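Local coordinates for bacteriocin immunity protein (Pseudomonas aeruginosa, PDB 6W0V), which binds the nuclease domain of pyocin S8 as its cognate immunity protein and probably keeps that DNase from acting in the producing cell, at residues S5-T8 and E9-F13; S17-N21 and R22-S26; K28-D31 and V32-A36; V64-R67 and I68-R72. The protein carries 1 engineered substitution. All blocks are in the same frame, centred on the assembly; numbering follows the deposited sequence.

Contact 1: S5-T8 and E9-F13; sequences SDHT and EAEFF. Engineered in segment 5-8: His7 (natural residue Tyr).
Thr8 and Glu11 exchange hydrogen bonds at the start of helix 9-21, each side chain reaching toward the other's backbone. Thr8 N donates to Glu11 OE2 over 2.9 Å, approaching the carboxylate on its anti side and somewhat out of its plane, at 155° N-H...O. In return Glu11 N points at Thr8 OG1, although that hydroxyl is modelled too close to a neighbouring carbon for its exact place to be trusted. Glu11 is extended throughout, with CG anti to the backbone N (chi1 177°), which carries the carboxylate back to the backbone of Thr8. The main chain adds Phe12 N to Thr8 O, 2.9 Å.

The aromatic part is a T-shaped pair. Phe12 presents its CD1 edge to the centre of one face of His7, an engineered residue, with ring centroids 5.0 Å apart and planes at 81°. Glu11 CG lies at the edge of the same imidazole, 3.8 Å from His7 ND1, a buried nitrogen that has no polar partner in the model.

Around this turn, Glu9 forms a salt bridge with Lys69, and Phe12 packs on Ile68 and Ile37. With Thr8 as N-cap and Glu11 three residues on, the reciprocal bonds define a capping box.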
# COMPACT_ATOMS: atom_id res chain seq x y z
N SER B 5 19.32 -9.65 14.32
CA SER B 5 20.08 -10.24 15.45
C SER B 5 19.79 -9.47 16.74
O SER B 5 20.06 -10.02 17.81
CB SER B 5 21.53 -10.26 15.14
OG SER B 5 22.00 -8.94 14.95
N ASP B 6 19.28 -8.24 16.63
CA ASP B 6 18.90 -7.39 17.79
C ASP B 6 17.48 -7.74 18.25
O ASP B 6 17.09 -7.26 19.32
CB ASP B 6 18.92 -5.90 17.44
CG ASP B 6 20.27 -5.37 16.99
OD1 ASP B 6 21.29 -5.78 17.57
OD2 ASP B 6 20.27 -4.53 16.05
N HIS B 7 16.73 -8.50 17.46
CA HIS B 7 15.36 -8.89 17.84
C HIS B 7 15.34 -10.33 18.32
O HIS B 7 16.03 -11.16 17.73
CB HIS B 7 14.38 -8.85 16.68
CG HIS B 7 14.20 -7.51 16.06
ND1 HIS B 7 13.06 -6.76 16.26
CD2 HIS B 7 14.97 -6.82 15.20
CE1 HIS B 7 13.14 -5.66 15.55
NE2 HIS B 7 14.31 -5.66 14.90
N THR B 8 14.48 -10.62 19.29
CA THR B 8 13.99 -12.00 19.48
C THR B 8 13.04 -12.30 18.32
O THR B 8 12.47 -11.35 17.73
CB THR B 8 13.32 -12.20 20.84
OG1 THR B 8 12.12 -11.44 20.80
CG2 THR B 8 14.21 -11.80 22.00
N GLU B 9 12.87 -13.57 18.00
CA GLU B 9 11.92 -13.96 16.94
C GLU B 9 10.52 -13.47 17.32
O GLU B 9 9.85 -12.91 16.46
CB GLU B 9 11.89 -15.47 16.77
CG GLU B 9 10.85 -15.88 15.76
CD GLU B 9 10.98 -17.32 15.34
OE1 GLU B 9 10.15 -18.14 15.76
OE2 GLU B 9 11.95 -17.61 14.62
N ALA B 10 10.09 -13.68 18.57
CA ALA B 10 8.74 -13.29 19.03
C ALA B 10 8.58 -11.78 18.80
O ALA B 10 7.52 -11.36 18.29
CB ALA B 10 8.54 -13.68 20.47
N GLU B 11 9.62 -11.03 19.15
CA GLU B 11 9.68 -9.55 19.04
C GLU B 11 9.46 -9.17 17.57
O GLU B 11 8.58 -8.35 17.28
CB GLU B 11 11.03 -9.08 19.57
CG GLU B 11 11.28 -7.59 19.46
CD GLU B 11 12.64 -7.21 20.01
OE1 GLU B 11 12.90 -6.00 20.15
OE2 GLU B 11 13.41 -8.13 20.33
N PHE B 12 10.22 -9.79 16.68
CA PHE B 12 10.14 -9.52 15.23
C PHE B 12 8.79 -9.98 14.69
O PHE B 12 8.15 -9.29 13.88
CB PHE B 12 11.28 -10.24 14.53
CG PHE B 12 11.54 -9.67 13.18
CD1 PHE B 12 12.14 -8.43 13.04
CD2 PHE B 12 11.13 -10.34 12.05
CE1 PHE B 12 12.39 -7.91 11.79
CE2 PHE B 12 11.38 -9.82 10.79
CZ PHE B 12 11.99 -8.60 10.67
N PHE B 13 8.36 -11.16 15.14
CA PHE B 13 7.09 -11.76 14.70
C PHE B 13 5.94 -10.82 15.07
O PHE B 13 4.99 -10.67 14.28
CB PHE B 13 6.88 -13.13 15.34
CG PHE B 13 5.55 -13.71 14.95
CD1 PHE B 13 5.33 -14.14 13.65
CD2 PHE B 13 4.51 -13.76 15.85
CE1 PHE B 13 4.10 -14.65 13.28
CE2 PHE B 13 3.27 -14.27 15.48
CZ PHE B 13 3.08 -14.72 14.19

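Contact 2: S17-N21 and R22-S26; sequences SELFN and RSFSS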
# COMPACT_ATOMS: atom_id res chain seq x y z
N SER B 17 3.16 -9.31 12.72
CA SER B 17 1.76 -9.58 13.12
C SER B 17 0.99 -8.26 13.10
O SER B 17 -0.13 -8.26 12.61
CB SER B 17 1.70 -10.21 14.46
OG SER B 17 0.35 -10.44 14.82
N GLU B 18 1.60 -7.18 13.58
CA GLU B 18 0.97 -5.84 13.59
C GLU B 18 0.41 -5.53 12.20
O GLU B 18 -0.71 -5.06 12.12
CB GLU B 18 1.96 -4.76 14.00
CG GLU B 18 2.36 -4.84 15.45
CD GLU B 18 3.18 -3.66 15.93
OE1 GLU B 18 2.79 -2.52 15.62
OE2 GLU B 18 4.19 -3.87 16.60
N LEU B 19 1.19 -5.79 11.15
CA LEU B 19 0.76 -5.43 9.78
C LEU B 19 -0.51 -6.18 9.40
O LEU B 19 -1.30 -5.63 8.63
CB LEU B 19 1.90 -5.70 8.80
CG LEU B 19 3.17 -4.90 9.07
CD1 LEU B 19 4.24 -5.24 8.06
CD2 LEU B 19 2.88 -3.41 9.08
N PHE B 20 -0.71 -7.40 9.89
CA PHE B 20 -1.91 -8.19 9.55
C PHE B 20 -3.07 -7.81 10.47
O PHE B 20 -4.21 -7.89 10.02
CB PHE B 20 -1.62 -9.68 9.68
CG PHE B 20 -0.70 -10.19 8.61
CD1 PHE B 20 0.67 -10.03 8.73
CD2 PHE B 20 -1.20 -10.81 7.48
CE1 PHE B 20 1.52 -10.48 7.74
CE2 PHE B 20 -0.34 -11.27 6.50
CZ PHE B 20 1.02 -11.11 6.63
N ASN B 21 -2.76 -7.44 11.72
CA ASN B 21 -3.74 -7.49 12.83
C ASN B 21 -4.00 -6.11 13.44
O ASN B 21 -5.07 -5.97 14.06
CB ASN B 21 -3.28 -8.50 13.88
CG ASN B 21 -3.16 -9.88 13.27
OD1 ASN B 21 -4.07 -10.33 12.58
ND2 ASN B 21 -2.04 -10.54 13.48
N ARG B 22 -3.06 -5.17 13.33
CA ARG B 22 -3.14 -3.86 14.03
C ARG B 22 -3.71 -2.83 13.05
O ARG B 22 -3.42 -2.92 11.85
CB ARG B 22 -1.77 -3.41 14.56
CG ARG B 22 -1.62 -1.91 14.77
CD ARG B 22 -0.26 -1.57 15.37
NE ARG B 22 -0.15 -0.18 15.81
CZ ARG B 22 0.97 0.42 16.20
NH1 ARG B 22 2.13 -0.22 16.18
NH2 ARG B 22 0.93 1.68 16.59
N SER B 23 -4.51 -1.90 13.56
CA SER B 23 -4.93 -0.70 12.80
C SER B 23 -3.93 0.42 13.08
O SER B 23 -3.77 0.84 14.25
CB SER B 23 -6.33 -0.30 13.11
OG SER B 23 -7.22 -1.15 12.41
N PHE B 24 -3.27 0.89 12.03
CA PHE B 24 -2.31 2.00 12.11
C PHE B 24 -3.07 3.30 11.91
O PHE B 24 -3.94 3.35 11.02
CB PHE B 24 -1.20 1.80 11.10
CG PHE B 24 -0.32 0.65 11.48
CD1 PHE B 24 0.69 0.84 12.39
CD2 PHE B 24 -0.56 -0.61 10.97
CE1 PHE B 24 1.51 -0.21 12.76
CE2 PHE B 24 0.25 -1.67 11.35
CZ PHE B 24 1.28 -1.46 12.24
N SER B 25 -2.75 4.28 12.74
CA SER B 25 -3.39 5.61 12.73
C SER B 25 -2.93 6.42 11.52
O SER B 25 -3.56 7.42 11.21
CB SER B 25 -3.13 6.35 14.00
OG SER B 25 -1.74 6.58 14.16
N SER B 26 -1.84 6.03 10.88
CA SER B 26 -1.29 6.79 9.74
C SER B 26 -0.40 5.89 8.91
O SER B 26 0.07 4.85 9.42
CB SER B 26 -0.51 7.99 10.21
OG SER B 26 0.67 7.55 10.87
O HOH W 1 -7.44 -3.56 13.66
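Two extended side chains bring Glu18 and Arg22 together: Glu18 has CG anti to its carbonyl carbon, whereas Arg22 has CG swung to 157°, roughly opposite its backbone N, and then runs straight to NE. Lying side by side and pointing the same way, they form an i to i+4 salt bridge at the C-terminal end of helix 9-21, where Arg22 is the first residue to leave helical backbone angles. Glu18 OE1 accepts from Arg22 NH1 at a very short 2.5 Å. The carboxylate oxygen meets the guanidinium at its edge, and the two planes are 31° apart. A second partner, Glu29 on helix 27-41, takes Arg22 NH2, so the guanidinium ties both helices across the connecting loop.

The backbone closes the helix at the same place. Arg22 N donates to Glu18 O at 2.6 Å, and the same oxygen also receives Asn21 N. Phe24 folds back against these groups. Its ring has Arg22 CD over one face toward the rim, while CZ lies 3.8 Å from Glu18 CB and CE2 lies 3.9 Å from Leu19 CD2, closing an apolar patch that Val33 extends.

This loop also faces the toxin: Ser23 OG and Phe24 N both bond to Asp76 of the chain of Pyocin S8, whose Leu78 packs on Phe24. On the helix itself, the amide of Asn21 is turned so that ND2 donates to Ser17 OG at 2.7 Å, with that oxygen only 2° out of the amide plane.

Contact 3: K28-D31 and V32-A36; sequences KERD and VVVYA
Arg30 and Val34 stand one helical turn apart and side by side, with Arg30 CG 3.9 Å from Val34 CG2. Val34 CG2 lies beside its own backbone N, the side facing the preceding turn, and there rests 3.5 Å from Arg30 O, while Arg30 starts with CG anti to its N (chi1 179°) and bends at chi3. Its NH1 end reaches Ser79 O of the chain of Pyocin S8.

A second apolar-to-backbone contact joins Tyr35 to Asp31. The phenol ring turns its edge to the carbonyl, and Tyr35 CD2 comes within 3.3 Å of Asp31 O, nearly in the plane of the ring.

Main-chain hydrogen bonds accompany both pairs. Val34 N to Arg30 O is almost straight (2.9 Å, 173°), and Tyr35 N to Asp31 O measures 2.8 Å. Val32 N divides between two acceptors, Lys28 O at 3.1 Å and, weakly, Glu29 O.

The charged ends find partners beyond the two segments. Asp31 OD1 makes a salt bridge with Lys93 of the chain of Pyocin S8, and Phe81 of that chain packs on Asp31, Val34 and Tyr35. Glu29 OE1 turns instead to Ser25 N, while Val33 packs on Leu19. The segment is thus an alpha-helical stretch held mainly by i to i+4 bonds, with one side against helix 9-21 and another forming part of the toxin-binding surface of this immunity protein.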
# COMPACT_ATOMS: atom_id res chain seq x y z
N LYS B 28 2.54 6.75 8.10
CA LYS B 28 3.88 6.92 8.73
C LYS B 28 4.03 5.86 9.81
O LYS B 28 5.08 5.23 9.88
CB LYS B 28 4.01 8.34 9.29
CG LYS B 28 5.15 8.56 10.27
CD LYS B 28 5.27 10.00 10.72
CE LYS B 28 3.97 10.59 11.22
NZ LYS B 28 4.21 11.79 12.06
N GLU B 29 3.00 5.68 10.63
CA GLU B 29 3.09 4.76 11.78
C GLU B 29 3.29 3.35 11.23
O GLU B 29 4.13 2.61 11.76
CB GLU B 29 1.82 4.81 12.61
CG GLU B 29 1.95 4.02 13.88
CD GLU B 29 0.68 4.14 14.68
OE1 GLU B 29 -0.39 3.84 14.11
OE2 GLU B 29 0.78 4.57 15.83
N ARG B 30 2.53 2.99 10.21
CA ARG B 30 2.65 1.64 9.63
C ARG B 30 4.03 1.51 9.01
O ARG B 30 4.64 0.45 9.15
CB ARG B 30 1.59 1.37 8.58
CG ARG B 30 1.75 -0.02 7.99
CD ARG B 30 0.75 -0.34 6.93
NE ARG B 30 0.83 0.62 5.86
CZ ARG B 30 0.14 0.56 4.75
NH1 ARG B 30 0.28 1.52 3.86
NH2 ARG B 30 -0.69 -0.44 4.53
N ASP B 31 4.52 2.53 8.35
CA ASP B 31 5.82 2.47 7.65
C ASP B 31 6.92 2.13 8.65
O ASP B 31 7.84 1.40 8.28
CB ASP B 31 6.17 3.79 6.98
CG ASP B 31 5.57 3.92 5.60
OD1 ASP B 31 4.96 2.94 5.15
OD2 ASP B 31 5.75 4.99 5.00
N VAL B 32 6.82 2.66 9.86
CA VAL B 32 7.87 2.40 10.89
C VAL B 32 7.94 0.89 11.04
O VAL B 32 9.05 0.37 11.05
CB VAL B 32 7.55 3.09 12.22
CG1 VAL B 32 8.46 2.59 13.33
CG2 VAL B 32 7.65 4.60 12.09
N VAL B 33 6.80 0.23 11.14
CA VAL B 33 6.76 -1.24 11.37
C VAL B 33 7.25 -1.91 10.10
O VAL B 33 8.14 -2.77 10.16
CB VAL B 33 5.35 -1.69 11.77
CG1 VAL B 33 5.24 -3.20 11.81
CG2 VAL B 33 4.95 -1.08 13.10
N VAL B 34 6.69 -1.55 8.96
CA VAL B 34 7.06 -2.21 7.68
C VAL B 34 8.57 -2.14 7.53
O VAL B 34 9.19 -3.15 7.25
CB VAL B 34 6.36 -1.56 6.49
CG1 VAL B 34 6.99 -2.01 5.18
CG2 VAL B 34 4.87 -1.83 6.51
N TYR B 35 9.15 -0.96 7.71
CA TYR B 35 10.59 -0.77 7.43
C TYR B 35 11.42 -1.37 8.55
O TYR B 35 12.53 -1.79 8.24
CB TYR B 35 10.88 0.68 7.10
CG TYR B 35 10.50 0.85 5.66
CD1 TYR B 35 11.32 0.35 4.67
CD2 TYR B 35 9.23 1.26 5.32
CE1 TYR B 35 10.95 0.40 3.34
CE2 TYR B 35 8.84 1.33 3.99
CZ TYR B 35 9.70 0.90 3.00
OH TYR B 35 9.34 0.95 1.69
N ALA B 36 10.91 -1.42 9.77
CA ALA B 36 11.63 -2.11 10.86
C ALA B 36 11.82 -3.54 10.37
O ALA B 36 12.94 -4.08 10.48
CB ALA B 36 10.88 -2.05 12.16

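Contact 4: V64-R67 and I68-R72; sequences VLKR and IKEWR
Trp71 touches Arg67 without using its flat indole: of the Trp71 side chain, CB alone approaches residues 64-67, at Arg67 O, while the ring, with CG anti to the backbone N, is carried away and meets the ring of His43. The Arg67 guanidinium has Val64 N over one face, 3.4 Å above its plane and offset toward the rim. Arg67 reaches this position by folding back along its own helix: CG stands anti to the carbonyl carbon (chi1 -70°), and the chain then bends at chi3. Two of its nitrogens are held by carbonyl groups, NH2 by Ile49 O and NH1 by Glu58 O, which fasten the buried group to the chain preceding helix 61-74.

Both segments belong to helix 61-74, and successive i to i+4 bonds supply the evidence. Lys69 N to Leu65 O measures 2.8 Å and Glu70 N to Lys66 O 2.7 Å; Trp71 N to Arg67 O is longer at 3.1 Å.

Side chains pair with the same spacing. Val64 CG1 and Ile68 CD1 lie alongside each other at 3.7 Å on the inner side, where Ile68 also meets Ile37. Leu65 CG touches Lys69 CD at 3.6 Å, letting the lysine's aliphatic part cover the leucine while its ammonium is taken by Glu9. Lys66 and Glu70 are oppositely charged, but NZ and OE2 remain 4.4 Å apart; a water bridges them, accepting from Lys66 NZ and donating to Glu70 OE2 with 2.7 Å on each side.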
# COMPACT_ATOMS: atom_id res chain seq x y z
N VAL B 64 5.45 -14.57 6.45
CA VAL B 64 6.45 -13.49 6.31
C VAL B 64 7.68 -13.88 7.11
O VAL B 64 8.79 -13.77 6.59
CB VAL B 64 5.91 -12.15 6.80
CG1 VAL B 64 7.01 -11.10 6.81
CG2 VAL B 64 4.71 -11.69 5.97
N LEU B 65 7.47 -14.29 8.36
CA LEU B 65 8.60 -14.63 9.25
C LEU B 65 9.38 -15.76 8.60
O LEU B 65 10.60 -15.66 8.54
CB LEU B 65 8.06 -15.04 10.62
CG LEU B 65 9.14 -15.40 11.63
CD1 LEU B 65 9.91 -14.16 12.07
CD2 LEU B 65 8.52 -16.11 12.81
N LYS B 66 8.68 -16.78 8.11
CA LYS B 66 9.34 -17.91 7.41
C LYS B 66 10.15 -17.39 6.23
O LYS B 66 11.30 -17.75 6.06
CB LYS B 66 8.32 -18.92 6.90
CG LYS B 66 8.95 -20.15 6.29
CD LYS B 66 8.00 -21.05 5.56
CE LYS B 66 7.82 -20.66 4.11
NZ LYS B 66 7.14 -21.72 3.33
N ARG B 67 9.54 -16.56 5.39
CA ARG B 67 10.24 -16.10 4.17
C ARG B 67 11.50 -15.35 4.57
O ARG B 67 12.54 -15.52 3.91
CB ARG B 67 9.28 -15.28 3.31
CG ARG B 67 8.20 -16.14 2.69
CD ARG B 67 7.43 -15.36 1.65
NE ARG B 67 6.55 -14.36 2.20
CZ ARG B 67 5.35 -14.60 2.73
NH1 ARG B 67 4.90 -15.83 2.86
NH2 ARG B 67 4.59 -13.60 3.13
N ILE B 68 11.43 -14.58 5.65
CA ILE B 68 12.59 -13.78 6.12
C ILE B 68 13.63 -14.73 6.68
O ILE B 68 14.79 -14.63 6.30
CB ILE B 68 12.15 -12.75 7.17
CG1 ILE B 68 11.31 -11.68 6.48
CG2 ILE B 68 13.34 -12.18 7.90
CD1 ILE B 68 10.67 -10.71 7.41
N LYS B 69 13.19 -15.64 7.54
CA LYS B 69 14.13 -16.56 8.20
C LYS B 69 14.77 -17.46 7.15
O LYS B 69 15.97 -17.68 7.24
CB LYS B 69 13.37 -17.37 9.22
CG LYS B 69 13.04 -16.60 10.47
CD LYS B 69 12.11 -17.36 11.36
CE LYS B 69 12.68 -18.69 11.80
NZ LYS B 69 11.67 -19.35 12.65
N GLU B 70 13.98 -17.99 6.24
CA GLU B 70 14.52 -18.96 5.27
C GLU B 70 15.55 -18.26 4.41
O GLU B 70 16.61 -18.81 4.15
CB GLU B 70 13.44 -19.54 4.37
CG GLU B 70 12.61 -20.55 5.10
CD GLU B 70 11.74 -21.34 4.15
OE1 GLU B 70 11.50 -20.86 3.03
OE2 GLU B 70 11.31 -22.41 4.55
N TRP B 71 15.23 -17.05 3.98
CA TRP B 71 16.14 -16.35 3.07
C TRP B 71 17.45 -16.07 3.80
O TRP B 71 18.54 -16.33 3.25
CB TRP B 71 15.48 -15.09 2.56
CG TRP B 71 16.32 -14.64 1.42
CD1 TRP B 71 16.33 -15.15 0.16
CD2 TRP B 71 17.43 -13.77 1.53
NE1 TRP B 71 17.33 -14.58 -0.56
CE2 TRP B 71 18.03 -13.73 0.25
CE3 TRP B 71 17.95 -12.98 2.56
CZ2 TRP B 71 19.14 -12.95 -0.02
CZ3 TRP B 71 19.04 -12.19 2.28
CH2 TRP B 71 19.62 -12.18 1.02
N ARG B 72 17.36 -15.58 5.03
CA ARG B 72 18.56 -15.22 5.81
C ARG B 72 19.35 -16.48 6.10
O ARG B 72 20.56 -16.46 5.90
CB ARG B 72 18.13 -14.54 7.10
CG ARG B 72 17.53 -13.18 6.80
CD ARG B 72 17.12 -12.47 8.05
NE ARG B 72 18.31 -12.17 8.81
CZ ARG B 72 19.16 -11.18 8.57
NH1 ARG B 72 18.92 -10.32 7.59
NH2 ARG B 72 20.21 -11.04 9.34
O HOH W 2 9.29 -23.36 3.10

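How the contacts relate
The four contacts follow one another along the chain. Contacts 1 and 2 mark the beginning and the end of helix 9-21, their centres about 17 Å apart; contact 3 lies on helix 27-41 and contact 4 on helix 61-74. Contacts 2 and 3 are closest, about 10 Å between centres, joined by a salt bridge and packing, and both reach the chain of Pyocin S8. Contacts 1 and 4 lie about 12 Å apart and also touch. Lighter touches join Phe12 to Ala36 and Phe20 to Val64. Contacts 3 and 4 are on opposite sides of the chain's centre and do not touch. Helix 9-21 therefore runs from its capped start at contact 1, packed on helix 61-74, to the toxin-facing end at contact 2.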